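Local coordinates for protein NAGD (Escherichia coli, PDB 2C4N), which removes phosphate from nucleoside phosphates such as UMP, probably with broad substrate range, as a magnesium-dependent phosphatase of the HAD superfamily, at residues S193-I207 with A213-S225. Sequence-based numbering, arbitrary orientation.
With MG (magnesium ion), chain B; PO4 (phosphate ion), chain C.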
loop_
_atom_site.group_PDB
_atom_site.type_symbol
_atom_site.label_atom_id
_atom_site.label_comp_id
_atom_site.label_asym_id
_atom_site.label_seq_id
_atom_site.Cartn_x
_atom_site.Cartn_y
_atom_site.Cartn_z
ATOM N N SER A 193 3.385 -6.990 -33.093
ATOM C CA SER A 193 2.995 -7.836 -31.976
ATOM C C SER A 193 2.256 -9.096 -32.418
ATOM O O SER A 193 2.451 -10.163 -31.832
ATOM C CB SER A 193 2.124 -7.040 -30.999
ATOM O OG SER A 193 0.940 -6.591 -31.631
ATOM N N GLU A 194 1.430 -8.981 -33.457
ATOM C CA GLU A 194 0.645 -10.118 -33.943
ATOM C C GLU A 194 1.460 -11.291 -34.484
ATOM O O GLU A 194 0.933 -12.392 -34.633
ATOM C CB GLU A 194 -0.350 -9.675 -35.027
ATOM C CG GLU A 194 -0.942 -8.288 -34.841
ATOM C CD GLU A 194 -0.019 -7.203 -35.343
ATOM O OE1 GLU A 194 0.325 -7.229 -36.542
ATOM O OE2 GLU A 194 0.367 -6.323 -34.548
ATOM N N GLU A 195 2.732 -11.061 -34.803
ATOM C CA GLU A 195 3.584 -12.135 -35.315
ATOM C C GLU A 195 4.779 -12.381 -34.404
ATOM O O GLU A 195 5.814 -12.872 -34.847
ATOM C CB GLU A 195 4.094 -11.820 -36.727
ATOM C CG GLU A 195 3.065 -11.993 -37.830
ATOM C CD GLU A 195 2.522 -10.675 -38.327
ATOM O OE1 GLU A 195 3.315 -9.872 -38.859
ATOM O OE2 GLU A 195 1.304 -10.442 -38.187
ATOM N N THR A 196 4.632 -12.041 -33.130
ATOM C CA THR A 196 5.725 -12.225 -32.188
ATOM C C THR A 196 5.286 -12.988 -30.955
ATOM O O THR A 196 4.174 -12.814 -30.459
ATOM C CB THR A 196 6.312 -10.870 -31.753
ATOM O OG1 THR A 196 6.715 -10.136 -32.916
ATOM C CG2 THR A 196 7.525 -11.072 -30.844
ATOM N N VAL A 197 6.167 -13.857 -30.480
ATOM C CA VAL A 197 5.897 -14.638 -29.288
ATOM C C VAL A 197 6.976 -14.283 -28.282
ATOM O O VAL A 197 8.095 -13.932 -28.657
ATOM C CB VAL A 197 5.978 -16.165 -29.578
ATOM C CG1 VAL A 197 7.381 -16.535 -30.052
ATOM C CG2 VAL A 197 5.621 -16.961 -28.327
ATOM N N ILE A 198 6.631 -14.326 -27.006
ATOM C CA ILE A 198 7.621 -14.077 -25.977
ATOM C C ILE A 198 7.667 -15.338 -25.138
ATOM O O ILE A 198 6.629 -15.925 -24.839
ATOM C CB ILE A 198 7.273 -12.862 -25.075
ATOM C CG1 ILE A 198 8.301 -12.771 -23.935
ATOM C CG2 ILE A 198 5.856 -12.988 -24.520
ATOM C CD1 ILE A 198 8.250 -11.463 -23.168
ATOM N N VAL A 199 8.873 -15.774 -24.797
ATOM C CA VAL A 199 9.060 -16.960 -23.973
ATOM C C VAL A 199 9.602 -16.474 -22.631
ATOM O O VAL A 199 10.572 -15.718 -22.591
ATOM C CB VAL A 199 10.092 -17.936 -24.598
ATOM C CG1 VAL A 199 10.243 -19.167 -23.720
ATOM C CG2 VAL A 199 9.657 -18.340 -26.000
ATOM N N GLY A 200 8.970 -16.886 -21.538
ATOM C CA GLY A 200 9.436 -16.455 -20.230
ATOM C C GLY A 200 9.076 -17.434 -19.135
ATOM O O GLY A 200 8.253 -18.326 -19.343
ATOM N N ASP A 201 9.683 -17.263 -17.963
ATOM C CA ASP A 201 9.430 -18.155 -16.835
ATOM C C ASP A 201 8.620 -17.508 -15.717
ATOM O O ASP A 201 8.203 -18.192 -14.782
ATOM C CB ASP A 201 10.749 -18.645 -16.243
ATOM C CG ASP A 201 11.567 -17.516 -15.661
ATOM O OD1 ASP A 201 11.824 -16.557 -16.409
ATOM O OD2 ASP A 201 11.944 -17.582 -14.469
ATOM N N ASN A 202 8.405 -16.197 -15.802
ATOM C CA ASN A 202 7.657 -15.491 -14.766
ATOM C C ASN A 202 6.300 -14.987 -15.250
ATOM O O ASN A 202 6.219 -14.048 -16.043
ATOM C CB ASN A 202 8.471 -14.305 -14.246
ATOM C CG ASN A 202 7.929 -13.760 -12.937
ATOM O OD1 ASN A 202 6.734 -13.858 -12.664
ATOM N ND2 ASN A 202 8.806 -13.180 -12.127
ATOM N N LEU A 203 5.234 -15.602 -14.751
ATOM C CA LEU A 203 3.882 -15.218 -15.130
ATOM C C LEU A 203 3.599 -13.746 -14.887
ATOM O O LEU A 203 2.935 -13.095 -15.691
ATOM C CB LEU A 203 2.863 -16.054 -14.347
ATOM C CG LEU A 203 2.580 -17.473 -14.852
ATOM C CD1 LEU A 203 1.890 -18.279 -13.767
ATOM C CD2 LEU A 203 1.714 -17.403 -16.103
ATOM N N ARG A 204 4.110 -13.226 -13.778
ATOM C CA ARG A 204 3.867 -11.838 -13.404
ATOM C C ARG A 204 4.712 -10.783 -14.104
ATOM O O ARG A 204 4.503 -9.590 -13.892
ATOM C CB ARG A 204 3.994 -11.695 -11.884
ATOM C CG ARG A 204 2.990 -12.566 -11.147
ATOM C CD ARG A 204 3.103 -12.476 -9.634
ATOM N NE ARG A 204 2.217 -13.448 -8.993
ATOM C CZ ARG A 204 0.890 -13.351 -8.954
ATOM N NH1 ARG A 204 0.275 -12.314 -9.513
ATOM N NH2 ARG A 204 0.172 -14.306 -8.377
ATOM N N THR A 205 5.658 -11.206 -14.936
ATOM C CA THR A 205 6.491 -10.243 -15.646
ATOM C C THR A 205 6.559 -10.521 -17.149
ATOM O O THR A 205 6.074 -9.723 -17.950
ATOM C CB THR A 205 7.917 -10.186 -15.043
ATOM O OG1 THR A 205 8.558 -11.457 -15.179
ATOM C CG2 THR A 205 7.850 -9.824 -13.553
ATOM N N ASP A 206 7.144 -11.649 -17.539
ATOM C CA ASP A 206 7.239 -11.981 -18.962
ATOM C C ASP A 206 5.865 -12.164 -19.591
ATOM O O ASP A 206 5.541 -11.560 -20.613
ATOM C CB ASP A 206 8.022 -13.280 -19.168
ATOM C CG ASP A 206 9.388 -13.244 -18.537
ATOM O OD1 ASP A 206 10.214 -12.410 -18.964
ATOM O OD2 ASP A 206 9.626 -14.054 -17.615
ATOM N N ILE A 207 5.051 -13.005 -18.964
ATOM C CA ILE A 207 3.734 -13.301 -19.496
ATOM C C ILE A 207 2.774 -12.120 -19.433
ATOM O O ILE A 207 2.103 -11.813 -20.420
ATOM C CB ILE A 207 3.132 -14.523 -18.775
ATOM C CG1 ILE A 207 4.184 -15.642 -18.698
ATOM C CG2 ILE A 207 1.901 -15.013 -19.530
ATOM C CD1 ILE A 207 4.731 -16.099 -20.057
ATOM N N ALA A 213 0.848 -6.503 -24.297
ATOM C CA ALA A 213 1.424 -5.968 -25.531
ATOM C C ALA A 213 0.815 -6.615 -26.776
ATOM O O ALA A 213 1.110 -6.214 -27.900
ATOM C CB ALA A 213 2.936 -6.177 -25.527
ATOM N N GLY A 214 -0.024 -7.625 -26.571
ATOM C CA GLY A 214 -0.668 -8.292 -27.687
ATOM C C GLY A 214 0.116 -9.450 -28.273
ATOM O O GLY A 214 -0.156 -9.888 -29.389
ATOM N N LEU A 215 1.088 -9.964 -27.529
ATOM C CA LEU A 215 1.891 -11.079 -28.026
ATOM C C LEU A 215 1.392 -12.445 -27.594
ATOM O O LEU A 215 0.705 -12.583 -26.575
ATOM C CB LEU A 215 3.342 -10.956 -27.547
ATOM C CG LEU A 215 4.368 -10.060 -28.253
ATOM C CD1 LEU A 215 3.951 -8.611 -28.168
ATOM C CD2 LEU A 215 5.725 -10.269 -27.603
ATOM N N GLU A 216 1.745 -13.458 -28.380
ATOM C CA GLU A 216 1.421 -14.828 -28.022
ATOM C C GLU A 216 2.477 -15.099 -26.959
ATOM O O GLU A 216 3.596 -14.591 -27.056
ATOM C CB GLU A 216 1.607 -15.773 -29.217
ATOM C CG GLU A 216 0.418 -15.838 -30.159
ATOM C CD GLU A 216 0.575 -16.901 -31.231
ATOM O OE1 GLU A 216 1.644 -17.551 -31.289
ATOM O OE2 GLU A 216 -0.378 -17.082 -32.019
ATOM N N THR A 217 2.137 -15.888 -25.949
ATOM C CA THR A 217 3.084 -16.156 -24.877
ATOM C C THR A 217 3.336 -17.631 -24.615
ATOM O O THR A 217 2.438 -18.461 -24.749
ATOM C CB THR A 217 2.589 -15.526 -23.560
ATOM O OG1 THR A 217 1.302 -16.071 -23.238
ATOM C CG2 THR A 217 2.461 -14.007 -23.699
ATOM N N ILE A 218 4.569 -17.943 -24.234
ATOM C CA ILE A 218 4.948 -19.308 -23.897
ATOM C C ILE A 218 5.609 -19.278 -22.533
ATOM O O ILE A 218 6.617 -18.601 -22.335
ATOM C CB ILE A 218 5.964 -19.915 -24.893
ATOM C CG1 ILE A 218 5.341 -20.013 -26.285
ATOM C CG2 ILE A 218 6.383 -21.309 -24.417
ATOM C CD1 ILE A 218 6.278 -20.601 -27.333
ATOM N N LEU A 219 5.031 -20.001 -21.587
ATOM C CA LEU A 219 5.592 -20.065 -20.249
ATOM C C LEU A 219 6.405 -21.345 -20.105
ATOM O O LEU A 219 5.915 -22.423 -20.431
ATOM C CB LEU A 219 4.478 -20.090 -19.193
ATOM C CG LEU A 219 4.920 -20.352 -17.742
ATOM C CD1 LEU A 219 5.585 -19.106 -17.156
ATOM C CD2 LEU A 219 3.704 -20.731 -16.904
ATOM N N VAL A 220 7.647 -21.233 -19.644
ATOM C CA VAL A 220 8.441 -22.429 -19.396
ATOM C C VAL A 220 8.426 -22.576 -17.885
ATOM O O VAL A 220 8.318 -21.581 -17.170
ATOM C CB VAL A 220 9.902 -22.312 -19.917
ATOM C CG1 VAL A 220 9.911 -22.391 -21.427
ATOM C CG2 VAL A 220 10.546 -21.014 -19.438
ATOM N N LEU A 221 8.514 -23.811 -17.403
ATOM C CA LEU A 221 8.463 -24.088 -15.973
ATOM C C LEU A 221 9.838 -24.282 -15.344
ATOM O O LEU A 221 9.960 -24.769 -14.219
ATOM C CB LEU A 221 7.607 -25.338 -15.744
ATOM C CG LEU A 221 6.197 -25.279 -16.353
ATOM C CD1 LEU A 221 5.536 -26.654 -16.274
ATOM C CD2 LEU A 221 5.373 -24.225 -15.629
ATOM N N SER A 222 10.872 -23.880 -16.071
ATOM C CA SER A 222 12.245 -24.028 -15.612
ATOM C C SER A 222 12.720 -22.912 -14.686
ATOM O O SER A 222 13.870 -22.924 -14.244
ATOM C CB SER A 222 13.171 -24.118 -16.829
ATOM O OG SER A 222 12.941 -23.028 -17.710
ATOM N N GLY A 223 11.838 -21.962 -14.386
ATOM C CA GLY A 223 12.215 -20.855 -13.523
ATOM C C GLY A 223 11.291 -20.536 -12.355
ATOM O O GLY A 223 10.876 -21.424 -11.609
ATOM N N VAL A 224 10.959 -19.255 -12.209
ATOM C CA VAL A 224 10.122 -18.773 -11.118
ATOM C C VAL A 224 8.724 -19.367 -11.007
ATOM O O VAL A 224 8.365 -19.925 -9.972
ATOM C CB VAL A 224 9.978 -17.230 -11.174
ATOM C CG1 VAL A 224 9.028 -16.752 -10.086
ATOM C CG2 VAL A 224 11.339 -16.576 -11.018
ATOM N N SER A 225 7.929 -19.234 -12.061
ATOM C CA SER A 225 6.558 -19.736 -12.030
ATOM C C SER A 225 6.412 -21.246 -12.164
ATOM O O SER A 225 7.210 -21.913 -12.829
ATOM C CB SER A 225 5.731 -19.054 -13.123
ATOM O OG SER A 225 5.575 -17.672 -12.853
HETATM MG MG MG B . 13.272 -14.857 -16.005
HETATM P P PO4 C . 11.926 -10.608 -13.797
HETATM O O1 PO4 C . 13.382 -10.590 -14.082
HETATM O O2 PO4 C . 11.649 -11.558 -12.693
HETATM O O3 PO4 C . 11.483 -9.250 -13.401
HETATM O O4 PO4 C . 11.187 -11.031 -15.011
HETATM O O HOH W 1 -1.265 -8.263 -31.399
HETATM O O HOH W 2 0.532 -12.055 -31.126
HETATM O O HOH W 3 13.307 -15.288 -13.710
HETATM O O HOH W 4 11.341 -13.581 -15.904
#
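Asp201 meets Val224 and Ser225, in the loop after strand 216-220, beside the magnesium ion. Asp201 OD1 binds the magnesium ion at 2.3 Å. Asp201 OD2 accepts from Val224 N at 3.0 Å through the anti lone pair, in a nearly straight bond (168°). A metal-bound water also donates to OD2, and together these partners hold the carboxylate's rotation. Next to it, Ser225 OG takes the N-H of Leu203 at 2.8 Å, almost perfectly straight, and Ser225 N bonds back to Asp201 O.

Behind this end, strands 196-200 and 216-220 run parallel, 4.7 Å apart at their axes. On one face, Val199 lies beside Ile218 and points the same way, while Val197 CG2 meets Ile218 CG1 obliquely at 3.7 Å. On the other, Ile198 CG2 touches Thr217 CG2 at 3.6 Å. There Leu203 crosses Leu219 at about a right angle, and Ile207 CG1 packs on Leu219 CD1, seating helix 203-212 on the sheet.

Asp9, through its carboxylate, and Asp11, through its backbone carbonyl, complete the protein ligands. This is a beta-alpha-beta crossover of the Rossmann-like HAD core, with the metal-binding aspartate just beyond its first strand.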